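Local coordinates for protein berberine bridge enzyme-like 28 (Arabidopsis thaliana, PDB 5D79) that is a secreted flavoprotein oxidoreductase that carries FAD as cofactor and takes part in the plant's adaptation to salt stress, at residues Ile253-Thr261 against Glu323-Cys331; Lys263-Gln274 against Pro375-Trp385. All blocks are in the same frame, centred on the assembly; numbering follows the deposited sequence.

Contact 1: Ile253-Thr261 against Glu323-Cys331; sequences ITVFKVQKT and ELGLEKEGC
With chi1 at 65°, F256 CG stands between its own backbone N and carbonyl carbon, and L326, whose CG stands opposite its backbone N (chi1 -177°), reaches across to meet the ring. The two side chains cross at about a right angle: L326 CD2 lies over one face of the ring, 4.0 Å from F256 CG, while L326 CD1 turns to the strand and touches V258 CG2 at 3.6 Å. L324 comes in beside it, its CD2 meeting F256 CE2 obliquely at 4.2 Å, and its CD1 touches V258 CG1 as the L324 and V258 side chains slide past each other in opposite directions. C331 SG packs on F256 CB from the same face of the sheet. Here the loop turns into the edge strand 331-334. F256 and C331 form an antiparallel non-hydrogen-bonded pair, and next to it K257 N donates to G330 O at 3.1 Å. The same oxygen takes a CA-H...O contact from F256 CA at 3.2 Å, and C331 CA makes the matching contact to V255 O. L313 of helix 310-320 also touches F256. One backbone hydrogen bond thus joins the two segments, and the pairing goes on into strand 331-334 through V255 with E332; the preceding loop is held to strand 253-260 chiefly by apolar contacts, through two leucines, a phenylalanine and a valine.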
loop_
_atom_site.group_PDB
_atom_site.type_symbol
_atom_site.label_atom_id
_atom_site.label_comp_id
_atom_site.label_asym_id
_atom_site.label_seq_id
_atom_site.Cartn_x
_atom_site.Cartn_y
_atom_site.Cartn_z
ATOM N N ILE A 253 15.847 18.434 -6.733
ATOM C CA ILE A 253 15.785 17.968 -5.355
ATOM C C ILE A 253 17.062 17.205 -4.997
ATOM O O ILE A 253 17.966 17.051 -5.827
ATOM C CB ILE A 253 14.537 17.106 -5.121
ATOM C CG1 ILE A 253 14.416 15.992 -6.169
ATOM C CG2 ILE A 253 13.306 17.989 -5.207
ATOM C CD1 ILE A 253 15.263 14.744 -5.939
ATOM N N THR A 254 17.141 16.740 -3.757
ATOM C CA THR A 254 18.355 16.089 -3.291
ATOM C C THR A 254 18.045 14.786 -2.573
ATOM O O THR A 254 17.296 14.783 -1.590
ATOM C CB THR A 254 19.157 17.003 -2.333
ATOM O OG1 THR A 254 19.427 18.259 -2.961
ATOM C CG2 THR A 254 20.470 16.357 -1.953
ATOM N N VAL A 255 18.630 13.688 -3.061
ATOM C CA VAL A 255 18.627 12.425 -2.322
ATOM C C VAL A 255 19.982 12.185 -1.632
ATOM O O VAL A 255 20.991 12.792 -1.990
ATOM C CB VAL A 255 18.291 11.213 -3.224
ATOM C CG1 VAL A 255 16.917 11.386 -3.864
ATOM C CG2 VAL A 255 19.391 10.979 -4.281
ATOM N N PHE A 256 19.988 11.302 -0.633
ATOM C CA PHE A 256 21.210 10.947 0.096
ATOM C C PHE A 256 21.155 9.538 0.688
ATOM O O PHE A 256 20.088 9.001 0.986
ATOM C CB PHE A 256 21.493 11.962 1.212
ATOM C CG PHE A 256 20.449 11.992 2.314
ATOM C CD1 PHE A 256 19.338 12.820 2.215
ATOM C CD2 PHE A 256 20.599 11.214 3.463
ATOM C CE1 PHE A 256 18.403 12.856 3.224
ATOM C CE2 PHE A 256 19.663 11.251 4.474
ATOM C CZ PHE A 256 18.564 12.069 4.355
ATOM N N LYS A 257 22.322 8.938 0.855
ATOM C CA LYS A 257 22.404 7.611 1.426
ATOM C C LYS A 257 23.605 7.581 2.342
ATOM O O LYS A 257 24.679 8.073 1.991
ATOM C CB LYS A 257 22.511 6.549 0.328
ATOM C CG LYS A 257 22.562 5.111 0.824
ATOM C CD LYS A 257 22.471 4.116 -0.331
ATOM C CE LYS A 257 21.133 4.253 -1.073
ATOM N NZ LYS A 257 20.985 3.377 -2.285
ATOM N N VAL A 258 23.409 7.045 3.538
ATOM C CA VAL A 258 24.509 6.802 4.453
ATOM C C VAL A 258 24.388 5.382 4.985
ATOM O O VAL A 258 23.320 4.960 5.410
ATOM C CB VAL A 258 24.529 7.810 5.610
ATOM C CG1 VAL A 258 25.482 7.349 6.705
ATOM C CG2 VAL A 258 24.910 9.193 5.101
ATOM N N GLN A 259 25.487 4.644 4.936
ATOM C CA GLN A 259 25.509 3.265 5.381
ATOM C C GLN A 259 26.306 3.133 6.679
ATOM O O GLN A 259 27.374 3.719 6.828
ATOM C CB GLN A 259 26.104 2.366 4.288
ATOM C CG GLN A 259 25.956 0.892 4.557
ATOM C CD GLN A 259 27.185 0.108 4.159
ATOM O OE1 GLN A 259 28.290 0.650 4.105
ATOM N NE2 GLN A 259 27.003 -1.176 3.878
ATOM N N LYS A 260 25.772 2.363 7.620
ATOM C CA LYS A 260 26.466 2.081 8.868
ATOM C C LYS A 260 26.469 0.586 9.140
ATOM O O LYS A 260 25.428 -0.023 9.337
ATOM C CB LYS A 260 25.824 2.832 10.031
ATOM C CG LYS A 260 25.938 4.335 9.926
ATOM C CD LYS A 260 27.384 4.783 9.742
ATOM C CE LYS A 260 27.479 6.298 9.639
ATOM N NZ LYS A 260 28.804 6.754 9.127
ATOM N N THR A 261 27.654 -0.002 9.152
ATOM C CA THR A 261 27.776 -1.441 9.306
ATOM C C THR A 261 28.139 -1.808 10.745
ATOM O O THR A 261 28.006 -2.965 11.142
ATOM C CB THR A 261 28.832 -2.018 8.328
ATOM O OG1 THR A 261 30.062 -1.298 8.464
ATOM C CG2 THR A 261 28.357 -1.888 6.888
ATOM N N GLU A 323 24.850 13.541 13.934
ATOM C CA GLU A 323 25.342 12.210 14.265
ATOM C C GLU A 323 25.374 11.290 13.042
ATOM O O GLU A 323 26.119 10.314 13.012
ATOM C CB GLU A 323 24.481 11.579 15.368
ATOM C CG GLU A 323 24.590 12.264 16.730
ATOM C CD GLU A 323 23.763 13.534 16.819
ATOM O OE1 GLU A 323 22.811 13.664 16.026
ATOM O OE2 GLU A 323 24.079 14.402 17.669
ATOM N N LEU A 324 24.565 11.604 12.033
ATOM C CA LEU A 324 24.543 10.814 10.807
ATOM C C LEU A 324 25.852 10.951 10.025
ATOM O O LEU A 324 26.282 10.015 9.361
ATOM C CB LEU A 324 23.360 11.214 9.925
ATOM C CG LEU A 324 23.079 10.131 8.880
ATOM C CD1 LEU A 324 22.863 8.787 9.566
ATOM C CD2 LEU A 324 21.913 10.462 7.962
ATOM N N GLY A 325 26.481 12.120 10.115
ATOM C CA GLY A 325 27.758 12.359 9.478
ATOM C C GLY A 325 27.639 12.512 7.976
ATOM O O GLY A 325 28.577 12.186 7.241
ATOM N N LEU A 326 26.484 13.004 7.521
ATOM C CA LEU A 326 26.237 13.230 6.095
ATOM C C LEU A 326 27.166 14.281 5.512
ATOM O O LEU A 326 27.322 15.369 6.075
ATOM C CB LEU A 326 24.797 13.660 5.848
ATOM C CG LEU A 326 24.466 13.850 4.373
ATOM C CD1 LEU A 326 24.566 12.515 3.689
ATOM C CD2 LEU A 326 23.075 14.430 4.189
ATOM N N GLU A 327 27.780 13.949 4.380
ATOM C CA GLU A 327 28.613 14.896 3.644
ATOM C C GLU A 327 28.185 14.925 2.190
ATOM O O GLU A 327 27.388 14.094 1.775
ATOM C CB GLU A 327 30.090 14.532 3.779
ATOM C CG GLU A 327 30.634 14.800 5.176
ATOM C CD GLU A 327 32.105 14.481 5.311
ATOM O OE1 GLU A 327 32.453 13.737 6.250
ATOM O OE2 GLU A 327 32.912 14.977 4.491
ATOM N N LYS A 328 28.710 15.877 1.419
ATOM C CA LYS A 328 28.275 16.070 0.031
ATOM C C LYS A 328 28.356 14.807 -0.819
ATOM O O LYS A 328 27.561 14.594 -1.733
ATOM C CB LYS A 328 29.097 17.163 -0.623
ATOM C CG LYS A 328 28.263 18.141 -1.410
ATOM C CD LYS A 328 28.009 17.675 -2.828
ATOM C CE LYS A 328 27.344 18.782 -3.654
ATOM N NZ LYS A 328 27.561 18.612 -5.115
ATOM N N GLU A 329 29.329 13.968 -0.493
ATOM C CA GLU A 329 29.614 12.783 -1.273
ATOM C C GLU A 329 28.495 11.780 -1.132
ATOM O O GLU A 329 28.303 10.924 -1.995
ATOM C CB GLU A 329 30.949 12.184 -0.834
ATOM C CG GLU A 329 32.140 13.001 -1.292
ATOM C CD GLU A 329 32.356 14.305 -0.523
ATOM O OE1 GLU A 329 32.129 14.344 0.702
ATOM O OE2 GLU A 329 32.786 15.295 -1.152
ATOM N N GLY A 330 27.753 11.896 -0.036
ATOM C CA GLY A 330 26.638 11.011 0.226
ATOM C C GLY A 330 25.379 11.504 -0.451
ATOM O O GLY A 330 24.356 10.830 -0.425
ATOM N N CYS A 331 25.472 12.675 -1.078
ATOM C CA CYS A 331 24.318 13.340 -1.667
ATOM C C CYS A 331 24.303 13.361 -3.188
ATOM O O CYS A 331 25.340 13.358 -3.828
ATOM C CB CYS A 331 24.246 14.768 -1.175
ATOM S SG CYS A 331 24.174 14.918 0.588
#

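Contact 2: Lys263-Gln274 against Pro375-Trp385; sequences KKEAVRIIKKWQ and PIPEAAIQEIW
Two helices lying on one side of the seven-stranded antiparallel sheet meet here, 263-274 and 378-385, their segment axes 9.9 Å apart at 128°. I381 is a knob in a hole formed by V267, I270, K271 and Q274: its CG2 touches V267 and I270, and its CD1 reaches K271 CG at 3.5 Å. At one end K263, with CG anti to the backbone N (chi1 -172°) and the chain extended beyond, slides past W385 in the opposite direction, placing CG 3.5 Å from the centroid of the five-membered ring, almost on its normal, in a CH-pi contact. A266 CB approaches the six-membered ring obliquely, 3.7 Å from W385 CZ3, and K263 NZ makes a weak hydrogen bond to Q382 O. A leucine in place of W385 would probably open a gap beside A266 and deprive the K263 methylenes of the aromatic face they lie on. At the other end the amide of Q274 grips the backbone of I376 twice. OE1 accepts from I376 N at 2.9 Å, the donor tilted 27° from the carbonyl plane, whereas NE2 gives a nearly straight bond to a lone pair of I376 O at 3.0 Å. OE1 also bonds Y425 OH, so three hydrogen bonds fix the amide's rotation and link it to strand 425-434. Beneath the pair, A266, I270 and W385 rest on strand 298-306, and I384 packs between strand 396-402 and helix 441-458.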
loop_
_atom_site.group_PDB
_atom_site.type_symbol
_atom_site.label_atom_id
_atom_site.label_comp_id
_atom_site.label_asym_id
_atom_site.label_seq_id
_atom_site.Cartn_x
_atom_site.Cartn_y
_atom_site.Cartn_z
ATOM N N LYS A 263 27.367 -2.008 14.486
ATOM C CA LYS A 263 26.154 -2.059 15.298
ATOM C C LYS A 263 26.182 -0.957 16.331
ATOM O O LYS A 263 25.239 -0.184 16.418
ATOM C CB LYS A 263 25.975 -3.421 15.986
ATOM C CG LYS A 263 24.624 -3.568 16.688
ATOM C CD LYS A 263 24.456 -4.911 17.380
ATOM C CE LYS A 263 23.221 -4.907 18.258
ATOM N NZ LYS A 263 23.154 -6.094 19.143
ATOM N N LYS A 264 27.267 -0.874 17.089
ATOM C CA LYS A 264 27.375 0.128 18.139
ATOM C C LYS A 264 27.102 1.541 17.608
ATOM O O LYS A 264 26.273 2.276 18.151
ATOM C CB LYS A 264 28.758 0.065 18.800
ATOM C CG LYS A 264 28.938 1.042 19.976
ATOM C CD LYS A 264 30.252 0.817 20.726
ATOM C CE LYS A 264 30.401 1.755 21.929
ATOM N NZ LYS A 264 30.822 3.126 21.535
ATOM N N GLU A 265 27.774 1.912 16.527
ATOM C CA GLU A 265 27.621 3.259 16.002
ATOM C C GLU A 265 26.215 3.472 15.451
ATOM O O GLU A 265 25.603 4.510 15.691
ATOM C CB GLU A 265 28.664 3.540 14.921
ATOM C CG GLU A 265 28.863 5.022 14.640
ATOM C CD GLU A 265 29.457 5.305 13.263
ATOM O OE1 GLU A 265 29.351 6.470 12.800
ATOM O OE2 GLU A 265 30.022 4.364 12.649
ATOM N N ALA A 266 25.709 2.477 14.719
ATOM C CA ALA A 266 24.393 2.555 14.078
ATOM C C ALA A 266 23.235 2.633 15.077
ATOM O O ALA A 266 22.251 3.330 14.834
ATOM C CB ALA A 266 24.194 1.371 13.159
ATOM N N VAL A 267 23.353 1.906 16.186
ATOM C CA VAL A 267 22.336 1.912 17.235
ATOM C C VAL A 267 22.289 3.303 17.863
ATOM O O VAL A 267 21.217 3.837 18.150
ATOM C CB VAL A 267 22.615 0.827 18.315
ATOM C CG1 VAL A 267 21.742 1.034 19.549
ATOM C CG2 VAL A 267 22.405 -0.575 17.750
ATOM N N ARG A 268 23.469 3.883 18.052
ATOM C CA ARG A 268 23.627 5.244 18.561
ATOM C C ARG A 268 22.873 6.275 17.711
ATOM O O ARG A 268 22.177 7.156 18.230
ATOM C CB ARG A 268 25.117 5.575 18.607
ATOM C CG ARG A 268 25.480 6.916 19.198
ATOM C CD ARG A 268 26.991 7.145 19.081
ATOM N NE ARG A 268 27.437 7.031 17.694
ATOM C CZ ARG A 268 27.362 8.020 16.811
ATOM N NH1 ARG A 268 26.872 9.200 17.170
ATOM N NH2 ARG A 268 27.778 7.832 15.570
ATOM N N ILE A 269 23.022 6.130 16.399
ATOM C CA ILE A 269 22.446 7.021 15.399
ATOM C C ILE A 269 20.932 6.817 15.256
ATOM O O ILE A 269 20.169 7.770 15.071
ATOM C CB ILE A 269 23.150 6.802 14.037
ATOM C CG1 ILE A 269 24.589 7.321 14.104
ATOM C CG2 ILE A 269 22.379 7.443 12.898
ATOM C CD1 ILE A 269 25.441 6.855 12.978
ATOM N N ILE A 270 20.501 5.565 15.351
ATOM C CA ILE A 270 19.079 5.248 15.297
ATOM C C ILE A 270 18.337 5.860 16.501
ATOM O O ILE A 270 17.244 6.415 16.350
ATOM C CB ILE A 270 18.860 3.713 15.231
ATOM C CG1 ILE A 270 19.348 3.162 13.869
ATOM C CG2 ILE A 270 17.397 3.377 15.465
ATOM C CD1 ILE A 270 19.726 1.665 13.842
ATOM N N LYS A 271 18.944 5.778 17.685
ATOM C CA LYS A 271 18.398 6.417 18.888
ATOM C C LYS A 271 18.155 7.905 18.680
ATOM O O LYS A 271 17.116 8.424 19.071
ATOM C CB LYS A 271 19.332 6.219 20.083
ATOM C CG LYS A 271 19.286 4.838 20.690
ATOM C CD LYS A 271 19.970 4.833 22.047
ATOM C CE LYS A 271 19.219 5.705 23.044
ATOM N NZ LYS A 271 20.065 6.068 24.218
ATOM N N LYS A 272 19.118 8.584 18.062
ATOM C CA LYS A 272 18.996 10.003 17.751
ATOM C C LYS A 272 17.960 10.267 16.653
ATOM O O LYS A 272 17.213 11.243 16.732
ATOM C CB LYS A 272 20.361 10.569 17.345
ATOM C CG LYS A 272 20.312 11.928 16.668
ATOM C CD LYS A 272 19.803 13.016 17.608
ATOM C CE LYS A 272 19.768 14.384 16.928
ATOM N NZ LYS A 272 21.132 14.941 16.713
ATOM N N TRP A 273 17.916 9.406 15.634
ATOM C CA TRP A 273 16.920 9.527 14.563
ATOM C C TRP A 273 15.509 9.551 15.150
ATOM O O TRP A 273 14.647 10.284 14.690
ATOM C CB TRP A 273 17.071 8.379 13.556
ATOM C CG TRP A 273 16.025 8.320 12.431
ATOM C CD1 TRP A 273 16.119 8.889 11.192
ATOM C CD2 TRP A 273 14.759 7.621 12.450
ATOM N NE1 TRP A 273 14.992 8.600 10.445
ATOM C CE2 TRP A 273 14.143 7.832 11.197
ATOM C CE3 TRP A 273 14.079 6.863 13.417
ATOM C CZ2 TRP A 273 12.886 7.310 10.884
ATOM C CZ3 TRP A 273 12.830 6.342 13.100
ATOM C CH2 TRP A 273 12.249 6.567 11.846
ATOM N N GLN A 274 15.287 8.759 16.188
ATOM C CA GLN A 274 13.956 8.609 16.770
ATOM C C GLN A 274 13.404 9.894 17.346
ATOM O O GLN A 274 12.190 10.055 17.461
ATOM C CB GLN A 274 13.966 7.551 17.868
ATOM C CG GLN A 274 13.811 6.135 17.373
ATOM C CD GLN A 274 13.489 5.203 18.504
ATOM O OE1 GLN A 274 12.501 4.486 18.459
ATOM N NE2 GLN A 274 14.320 5.222 19.545
ATOM N N PRO A 375 9.904 7.083 21.655
ATOM C CA PRO A 375 11.131 6.382 21.257
ATOM C C PRO A 375 11.335 5.055 21.987
ATOM O O PRO A 375 11.200 4.996 23.210
ATOM C CB PRO A 375 12.230 7.388 21.616
ATOM C CG PRO A 375 11.552 8.702 21.498
ATOM C CD PRO A 375 10.193 8.462 22.084
ATOM N N ILE A 376 11.618 3.999 21.231
ATOM C CA ILE A 376 11.880 2.698 21.816
ATOM C C ILE A 376 13.275 2.723 22.420
ATOM O O ILE A 376 14.145 3.461 21.945
ATOM C CB ILE A 376 11.763 1.575 20.779
ATOM C CG1 ILE A 376 13.004 1.555 19.880
ATOM C CG2 ILE A 376 10.475 1.748 19.987
ATOM C CD1 ILE A 376 13.002 0.492 18.827
ATOM N N PRO A 377 13.489 1.939 23.489
ATOM C CA PRO A 377 14.779 1.927 24.182
ATOM C C PRO A 377 15.920 1.360 23.346
ATOM O O PRO A 377 15.689 0.547 22.455
ATOM C CB PRO A 377 14.517 1.026 25.392
ATOM C CG PRO A 377 13.373 0.193 25.002
ATOM C CD PRO A 377 12.504 1.088 24.174
ATOM N N GLU A 378 17.135 1.795 23.663
ATOM C CA GLU A 378 18.344 1.305 23.022
ATOM C C GLU A 378 18.344 -0.214 22.996
ATOM O O GLU A 378 18.765 -0.822 22.018
ATOM C CB GLU A 378 19.575 1.824 23.761
ATOM C CG GLU A 378 20.906 1.389 23.166
ATOM C CD GLU A 378 22.101 1.844 24.000
ATOM O OE1 GLU A 378 21.981 1.884 25.252
ATOM O OE2 GLU A 378 23.158 2.156 23.398
ATOM N N ALA A 379 17.849 -0.809 24.080
ATOM C CA ALA A 379 17.737 -2.255 24.219
ATOM C C ALA A 379 16.839 -2.865 23.144
ATOM O O ALA A 379 17.129 -3.947 22.627
ATOM C CB ALA A 379 17.213 -2.608 25.599
ATOM N N ALA A 380 15.747 -2.185 22.814
ATOM C CA ALA A 380 14.863 -2.671 21.767
ATOM C C ALA A 380 15.572 -2.643 20.418
ATOM O O ALA A 380 15.451 -3.572 19.611
ATOM C CB ALA A 380 13.597 -1.847 21.713
ATOM N N ILE A 381 16.315 -1.571 20.173
ATOM C CA ILE A 381 17.012 -1.403 18.902
ATOM C C ILE A 381 18.065 -2.500 18.681
ATOM O O ILE A 381 18.201 -3.039 17.574
ATOM C CB ILE A 381 17.669 -0.003 18.810
ATOM C CG1 ILE A 381 16.596 1.077 18.885
ATOM C CG2 ILE A 381 18.441 0.154 17.504
ATOM C CD1 ILE A 381 17.130 2.413 19.298
ATOM N N GLN A 382 18.794 -2.845 19.734
ATOM C CA GLN A 382 19.825 -3.869 19.621
ATOM C C GLN A 382 19.218 -5.233 19.334
ATOM O O GLN A 382 19.767 -6.008 18.562
ATOM C CB GLN A 382 20.669 -3.921 20.892
ATOM C CG GLN A 382 21.342 -2.597 21.203
ATOM C CD GLN A 382 22.169 -2.647 22.463
ATOM O OE1 GLN A 382 23.373 -2.391 22.437
ATOM N NE2 GLN A 382 21.529 -2.986 23.579
ATOM N N GLU A 383 18.076 -5.515 19.943
ATOM C CA GLU A 383 17.458 -6.824 19.791
ATOM C C GLU A 383 16.911 -7.040 18.392
ATOM O O GLU A 383 17.047 -8.128 17.831
ATOM C CB GLU A 383 16.338 -7.020 20.812
ATOM C CG GLU A 383 15.468 -8.261 20.577
ATOM C CD GLU A 383 16.206 -9.576 20.729
ATOM O OE1 GLU A 383 17.358 -9.601 21.205
ATOM O OE2 GLU A 383 15.614 -10.605 20.373
ATOM N N ILE A 384 16.284 -6.018 17.824
ATOM C CA ILE A 384 15.701 -6.194 16.503
ATOM C C ILE A 384 16.827 -6.238 15.465
ATOM O O ILE A 384 16.693 -6.891 14.431
ATOM C CB ILE A 384 14.643 -5.100 16.173
ATOM C CG1 ILE A 384 15.253 -3.702 16.136
ATOM C CG2 ILE A 384 13.491 -5.145 17.188
ATOM C CD1 ILE A 384 14.260 -2.654 15.686
ATOM N N TRP A 385 17.947 -5.586 15.769
ATOM C CA TRP A 385 19.174 -5.749 14.986
ATOM C C TRP A 385 19.650 -7.204 15.059
ATOM O O TRP A 385 19.993 -7.820 14.043
ATOM C CB TRP A 385 20.274 -4.802 15.490
ATOM C CG TRP A 385 21.570 -4.903 14.732
ATOM C CD1 TRP A 385 22.437 -5.962 14.709
ATOM C CD2 TRP A 385 22.152 -3.895 13.906
ATOM N NE1 TRP A 385 23.515 -5.675 13.907
ATOM C CE2 TRP A 385 23.365 -4.412 13.404
ATOM C CE3 TRP A 385 21.767 -2.604 13.540
ATOM C CZ2 TRP A 385 24.192 -3.682 12.561
ATOM C CZ3 TRP A 385 22.591 -1.879 12.711
ATOM C CH2 TRP A 385 23.788 -2.418 12.229
#

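Overall arrangement
From the N terminus, the chain enters strand 253-260, turns directly into helix 263-276, and then builds strands 284-292 and 298-306 and helix 310-320. Contact 1 closes this first loop, bringing residues 323-331 back to the strand as edge strand 331-334 begins. Contact 2 closes a longer one, returning from strand 363-372, the opposite edge of the sheet, to set helix 378-388 against helix 263-276. The two closures cross, since the segments alternate along the chain. They also touch, where L324 packs on I269. Helix 263-276 therefore lies between the loop of contact 1 and the helix of contact 2.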